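Local coordinates for protein amidase, hydantoinase/carbamoylase family (Burkholderia vietnamiensis, PDB 5I4M) that probably hydrolyses N-carbamoyl-L-amino acids as a dimeric, zinc-dependent amidase of the peptidase M20 family, at residues 80-85 with 161-166; 147-152 with 378-383. All blocks are in the same frame, centred on the assembly; numbering follows the deposited sequence.

Contact 2 (147-152 with 378-383) lines the pocket of zinc and 3-phosphoglyceric acid, and contact 1 (80-85 with 161-166) lies behind it, their centres 11 Å apart. Among the bonds that join them are two probable hydrogen bonds, Ser-161 OG to Asp-380 OD1 at 2.6 Å and Met-82 O to Thr-147 OG1, also at 2.6 Å; Asn-84 OD1 accepts from Thr-147 N as well. Each segment of contact 1 thus holds a different segment of contact 2. The side chain of Met-82 stays about 10 Å from that of Glu-149, a ligand-binding residue, so contact 1 belongs to a second layer of folded chain around the site.

Contact 1 of 2, residues 80-85 with 161-166; sequences DTMGNV and SGVFAG
Met-82 and Val-163 mark the closest backbone approach, their CA atoms 7.9 Å apart, where the turn between strands 76-79 and 85-89 meets the end of helix 159-164. The turn is type I from Asp-80 to Gly-83, whereas the helix finishes in a Schellman motif at Gly-166. Between them the apolar touch is made by one methylene: Met-82 CG sits 4.0 Å from Val-163 CB and CG2 alike, with CG1 barely farther, so it rests against the whole branch point. The two side chains cross at about a right angle, and the methionine bends again at chi2 and chi3. Leu-170 and Leu-174 of the next helix also pack on it.

Beside this pair, Phe-164 stretches toward the turn with CG trans to its own N (chi1 -174°) and offers its edge to Asp-80, CD2 lying 4.3 Å from OD2 with the oxygen near the ring plane. Trp-146 meets the same phenylalanine edge-to-face. The carboxylate of Asp-80 is itself held within its own segment by three bonds, the two to OD1 bent. OD1 closes an Asx turn by accepting Met-82 N at 2.9 Å and also takes Asn-84 N at 3.0 Å, the two donors arriving from opposite faces of the carboxylate plane. OD2 presents its syn lone pair to Asn-84 ND2 at 2.9 Å. The other end of that amide, OD1, accepts from Thr-147 N, which fixes its rotation.

No hydrogen bond spans the contact. The buried acid draws one N-H group from Met-82 and two from Asn-84, which probably spreads its negative charge. The helix gives its valine to the methionine, while the phenylalanine edge faces OD2 at long range, at most a weak electrostatic match.

Contact 2 of 2, residues 147-152 with 378-383; sequences TNEEGS and GHDACY. With ZN (zinc ion), chain D; 3PG (3-phosphoglyceric acid), chain E.
Glu-149 meets Asp-380 and Gly-378 in the two-zinc centre of the M20 metallopeptidase fold, where the loop after strand 141-145 faces the start of helix 380-384. Its CB lies 3.6 Å from Asp-380 OD2, and CG comes closer still, 3.1 Å from the same oxygen. With CG opposite the main-chain N (chi1 -176°) and a bend at chi2, the chain passes the aspartate and turns into the pocket. There CD and OE1 meet the phosphate, OE1 being 2.6 Å from O2P of 3-phosphoglyceric acid. OE2 sits 3.1 Å from Gly-378 O, two acceptors side by side; a water bonded to His-379 ND1 reaches OE2 weakly.

The carboxylates of Glu-149 and Asp-380 are turned 75° apart. Besides its bond to Ser-161, Asp-380 OD1 takes a water that also donates to Thr-147 O, a bridge back to the opposing loop. Glu-150 instead grips one zinc with both oxygens, OE2 at 2.1 Å and OE1 at 2.4 Å. Asp-115, His-403 and two phosphate oxygens complete that site, while His-247 and Asn-296 of the second subunit also bind the ligand. At the ligand's other end, Gly-378 N donates to carboxylate oxygen O2 at 2.7 Å, nearly straight at 168°.

Contact 1 of 2, residues 80-85 with 161-166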
loop_
_atom_site.group_PDB
_atom_site.type_symbol
_atom_site.label_atom_id
_atom_site.label_comp_id
_atom_site.label_asym_id
_atom_site.label_seq_id
_atom_site.Cartn_x
_atom_site.Cartn_y
_atom_site.Cartn_z
ATOM N N ASP A 80 -26.610 20.035 -9.247
ATOM C CA ASP A 80 -27.574 19.039 -8.800
ATOM C C ASP A 80 -27.071 18.335 -7.532
ATOM O O ASP A 80 -26.032 18.680 -6.963
ATOM C CB ASP A 80 -27.939 18.072 -9.943
ATOM C CG ASP A 80 -26.838 17.057 -10.299
ATOM O OD1 ASP A 80 -25.869 16.851 -9.544
ATOM O OD2 ASP A 80 -26.966 16.421 -11.373
ATOM N N THR A 81 -27.847 17.353 -7.062
ATOM C CA THR A 81 -27.568 16.665 -5.806
ATOM C C THR A 81 -26.318 15.792 -5.848
ATOM O O THR A 81 -25.846 15.372 -4.786
ATOM C CB THR A 81 -28.777 15.814 -5.411
ATOM O OG1 THR A 81 -29.202 15.046 -6.540
ATOM C CG2 THR A 81 -29.938 16.709 -4.965
ATOM N N MET A 82 -25.788 15.481 -7.025
ATOM C CA MET A 82 -24.501 14.804 -7.133
ATOM C C MET A 82 -23.368 15.776 -7.415
ATOM O O MET A 82 -22.256 15.339 -7.720
ATOM C CB MET A 82 -24.538 13.733 -8.225
ATOM C CG MET A 82 -25.256 12.438 -7.799
ATOM S SD MET A 82 -24.421 11.570 -6.444
ATOM C CE MET A 82 -22.854 11.167 -7.203
ATOM N N GLY A 83 -23.626 17.078 -7.339
ATOM C CA GLY A 83 -22.580 18.050 -7.592
ATOM C C GLY A 83 -22.281 18.317 -9.050
ATOM O O GLY A 83 -21.334 19.059 -9.343
ATOM N N ASN A 84 -23.045 17.736 -9.973
ATOM C CA ASN A 84 -22.871 18.059 -11.380
ATOM C C ASN A 84 -23.238 19.520 -11.606
ATOM O O ASN A 84 -24.214 20.028 -11.043
ATOM C CB ASN A 84 -23.744 17.165 -12.269
ATOM C CG ASN A 84 -23.499 15.682 -12.053
ATOM O OD1 ASN A 84 -22.360 15.227 -12.004
ATOM N ND2 ASN A 84 -24.588 14.906 -11.950
ATOM N N VAL A 85 -22.448 20.202 -12.433
ATOM C CA VAL A 85 -22.590 21.644 -12.648
ATOM C C VAL A 85 -23.092 21.866 -14.067
ATOM O O VAL A 85 -22.444 21.437 -15.028
ATOM C CB VAL A 85 -21.260 22.380 -12.434
ATOM C CG1 VAL A 85 -21.457 23.884 -12.617
ATOM C CG2 VAL A 85 -20.660 22.042 -11.078
ATOM N N SER A 161 -22.835 10.805 -13.536
ATOM C CA SER A 161 -23.626 10.706 -14.756
ATOM C C SER A 161 -24.469 9.439 -14.751
ATOM O O SER A 161 -25.547 9.417 -15.350
ATOM C CB SER A 161 -22.736 10.768 -15.998
ATOM O OG SER A 161 -21.676 9.828 -15.946
ATOM N N GLY A 162 -24.008 8.384 -14.067
ATOM C CA GLY A 162 -24.852 7.207 -13.894
ATOM C C GLY A 162 -26.121 7.504 -13.110
ATOM O O GLY A 162 -27.193 6.993 -13.432
ATOM N N VAL A 163 -26.018 8.315 -12.060
ATOM C CA VAL A 163 -27.223 8.729 -11.343
ATOM C C VAL A 163 -28.121 9.543 -12.267
ATOM O O VAL A 163 -29.341 9.330 -12.337
ATOM C CB VAL A 163 -26.865 9.538 -10.084
ATOM C CG1 VAL A 163 -28.149 10.027 -9.428
ATOM C CG2 VAL A 163 -26.038 8.711 -9.111
ATOM N N PHE A 164 -27.520 10.496 -12.984
ATOM C CA PHE A 164 -28.274 11.341 -13.910
ATOM C C PHE A 164 -29.054 10.499 -14.905
ATOM O O PHE A 164 -30.250 10.736 -15.138
ATOM C CB PHE A 164 -27.315 12.291 -14.644
ATOM C CG PHE A 164 -28.021 13.310 -15.511
ATOM C CD1 PHE A 164 -28.462 12.973 -16.786
ATOM C CD2 PHE A 164 -28.246 14.594 -15.044
ATOM C CE1 PHE A 164 -29.127 13.900 -17.584
ATOM C CE2 PHE A 164 -28.911 15.527 -15.831
ATOM C CZ PHE A 164 -29.349 15.177 -17.107
ATOM N N ALA A 165 -28.409 9.479 -15.464
ATOM C CA ALA A 165 -29.017 8.637 -16.481
ATOM C C ALA A 165 -29.975 7.595 -15.919
ATOM O O ALA A 165 -30.565 6.849 -16.704
ATOM C CB ALA A 165 -27.921 7.938 -17.302
ATOM N N GLY A 166 -30.156 7.513 -14.602
ATOM C CA GLY A 166 -31.098 6.552 -14.059
ATOM C C GLY A 166 -30.524 5.171 -13.852
ATOM O O GLY A 166 -31.281 4.227 -13.584
#

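Contact 2 of 2, residues 147-152 with 378-383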
loop_
_atom_site.group_PDB
_atom_site.type_symbol
_atom_site.label_atom_id
_atom_site.label_comp_id
_atom_site.label_asym_id
_atom_site.label_seq_id
_atom_site.Cartn_x
_atom_site.Cartn_y
_atom_site.Cartn_z
ATOM N N THR A 147 -19.461 15.001 -11.756
ATOM C CA THR A 147 -18.725 14.754 -10.518
ATOM C C THR A 147 -18.002 13.409 -10.514
ATOM O O THR A 147 -18.562 12.384 -10.914
ATOM C CB THR A 147 -19.694 14.804 -9.339
ATOM O OG1 THR A 147 -20.204 16.134 -9.190
ATOM C CG2 THR A 147 -19.021 14.349 -8.035
ATOM N N ASN A 148 -16.758 13.417 -10.013
ATOM C CA ASN A 148 -15.999 12.202 -9.691
ATOM C C ASN A 148 -15.986 11.206 -10.845
ATOM O O ASN A 148 -16.222 10.007 -10.666
ATOM C CB ASN A 148 -16.536 11.516 -8.427
ATOM C CG ASN A 148 -15.655 10.346 -7.995
ATOM O OD1 ASN A 148 -14.436 10.479 -7.949
ATOM N ND2 ASN A 148 -16.262 9.187 -7.745
ATOM N N GLU A 149 -15.711 11.699 -12.053
ATOM C CA GLU A 149 -15.802 10.790 -13.190
ATOM C C GLU A 149 -14.733 9.708 -13.128
ATOM O O GLU A 149 -14.971 8.595 -13.598
ATOM C CB GLU A 149 -15.726 11.568 -14.509
ATOM C CG GLU A 149 -15.916 10.726 -15.779
ATOM C CD GLU A 149 -14.639 10.035 -16.236
ATOM O OE1 GLU A 149 -13.555 10.354 -15.699
ATOM O OE2 GLU A 149 -14.719 9.163 -17.120
ATOM N N GLU A 150 -13.566 9.993 -12.533
ATOM C CA GLU A 150 -12.443 9.064 -12.668
ATOM C C GLU A 150 -12.662 7.778 -11.882
ATOM O O GLU A 150 -12.096 6.736 -12.238
ATOM C CB GLU A 150 -11.134 9.716 -12.216
ATOM C CG GLU A 150 -10.572 10.776 -13.173
ATOM C CD GLU A 150 -9.881 10.172 -14.393
ATOM O OE1 GLU A 150 -9.958 8.944 -14.595
ATOM O OE2 GLU A 150 -9.252 10.931 -15.166
ATOM N N GLY A 151 -13.446 7.833 -10.809
ATOM C CA GLY A 151 -13.636 6.653 -9.984
ATOM C C GLY A 151 -12.400 6.193 -9.242
ATOM O O GLY A 151 -12.313 5.015 -8.880
ATOM N N SER A 152 -11.451 7.096 -8.983
ATOM C CA SER A 152 -10.202 6.757 -8.306
ATOM C C SER A 152 -10.281 6.985 -6.799
ATOM O O SER A 152 -10.001 6.072 -6.011
ATOM C CB SER A 152 -9.045 7.573 -8.898
ATOM O OG SER A 152 -7.844 7.303 -8.181
ATOM N N GLY A 378 -13.973 4.770 -20.315
ATOM C CA GLY A 378 -15.329 5.192 -20.047
ATOM C C GLY A 378 -15.406 6.706 -19.955
ATOM O O GLY A 378 -14.438 7.379 -19.602
ATOM N N HIS A 379 -16.578 7.238 -20.293
ATOM C CA HIS A 379 -16.833 8.665 -20.225
ATOM C C HIS A 379 -18.255 8.877 -19.749
ATOM O O HIS A 379 -19.103 8.000 -19.889
ATOM C CB HIS A 379 -16.631 9.328 -21.586
ATOM C CG HIS A 379 -15.324 8.985 -22.207
ATOM N ND1 HIS A 379 -14.146 9.592 -21.827
ATOM C CD2 HIS A 379 -14.995 8.065 -23.143
ATOM C CE1 HIS A 379 -13.149 9.073 -22.523
ATOM N NE2 HIS A 379 -13.637 8.150 -23.333
ATOM N N ASP A 380 -18.510 10.058 -19.189
ATOM C CA ASP A 380 -19.879 10.385 -18.822
ATOM C C ASP A 380 -20.821 10.229 -20.008
ATOM O O ASP A 380 -21.970 9.814 -19.831
ATOM C CB ASP A 380 -19.932 11.795 -18.242
ATOM C CG ASP A 380 -19.108 11.916 -16.973
ATOM O OD1 ASP A 380 -19.474 11.260 -15.980
ATOM O OD2 ASP A 380 -18.094 12.661 -16.958
ATOM N N ALA A 381 -20.332 10.498 -21.225
ATOM C CA ALA A 381 -21.144 10.301 -22.422
ATOM C C ALA A 381 -21.671 8.869 -22.545
ATOM O O ALA A 381 -22.733 8.656 -23.143
ATOM C CB ALA A 381 -20.334 10.665 -23.666
ATOM N N CYS A 382 -20.951 7.873 -22.011
ATOM C CA CYS A 382 -21.446 6.493 -22.106
ATOM C C CYS A 382 -22.766 6.326 -21.373
ATOM O O CYS A 382 -23.636 5.560 -21.810
ATOM C CB CYS A 382 -20.416 5.504 -21.557
ATOM S SG CYS A 382 -18.815 5.583 -22.412
ATOM N N TYR A 383 -22.937 7.026 -20.250
ATOM C CA TYR A 383 -24.218 6.971 -19.555
ATOM C C TYR A 383 -25.249 7.899 -20.180
ATOM O O TYR A 383 -26.435 7.555 -20.246
ATOM C CB TYR A 383 -24.012 7.290 -18.073
ATOM C CG TYR A 383 -23.570 6.078 -17.273
ATOM C CD1 TYR A 383 -24.151 4.832 -17.485
ATOM C CD2 TYR A 383 -22.568 6.178 -16.306
ATOM C CE1 TYR A 383 -23.758 3.716 -16.738
ATOM C CE2 TYR A 383 -22.166 5.070 -15.567
ATOM C CZ TYR A 383 -22.760 3.845 -15.789
ATOM O OH TYR A 383 -22.366 2.747 -15.049
HETATM ZN ZN ZN D . -9.156 9.591 -16.729
HETATM C C1 3PG E . -11.958 4.799 -17.103
HETATM O O1 3PG E . -11.005 4.352 -16.440
HETATM O O2 3PG E . -12.165 4.476 -18.293
HETATM C C2 3PG E . -12.890 5.762 -16.425
HETATM O O3 3PG E . -14.152 5.801 -17.114
HETATM C C3 3PG E . -12.259 7.135 -16.463
HETATM O O1P 3PG E . -12.153 7.568 -17.821
HETATM P P 3PG E . -11.170 8.825 -18.184
HETATM O O2P 3PG E . -11.437 9.889 -17.146
HETATM O O3P 3PG E . -9.772 8.235 -18.069
HETATM O O4P 3PG E . -11.612 9.233 -19.601
HETATM O O HOH W 1 -19.668 10.982 -13.286
HETATM O O HOH W 2 -13.878 10.897 -19.346
#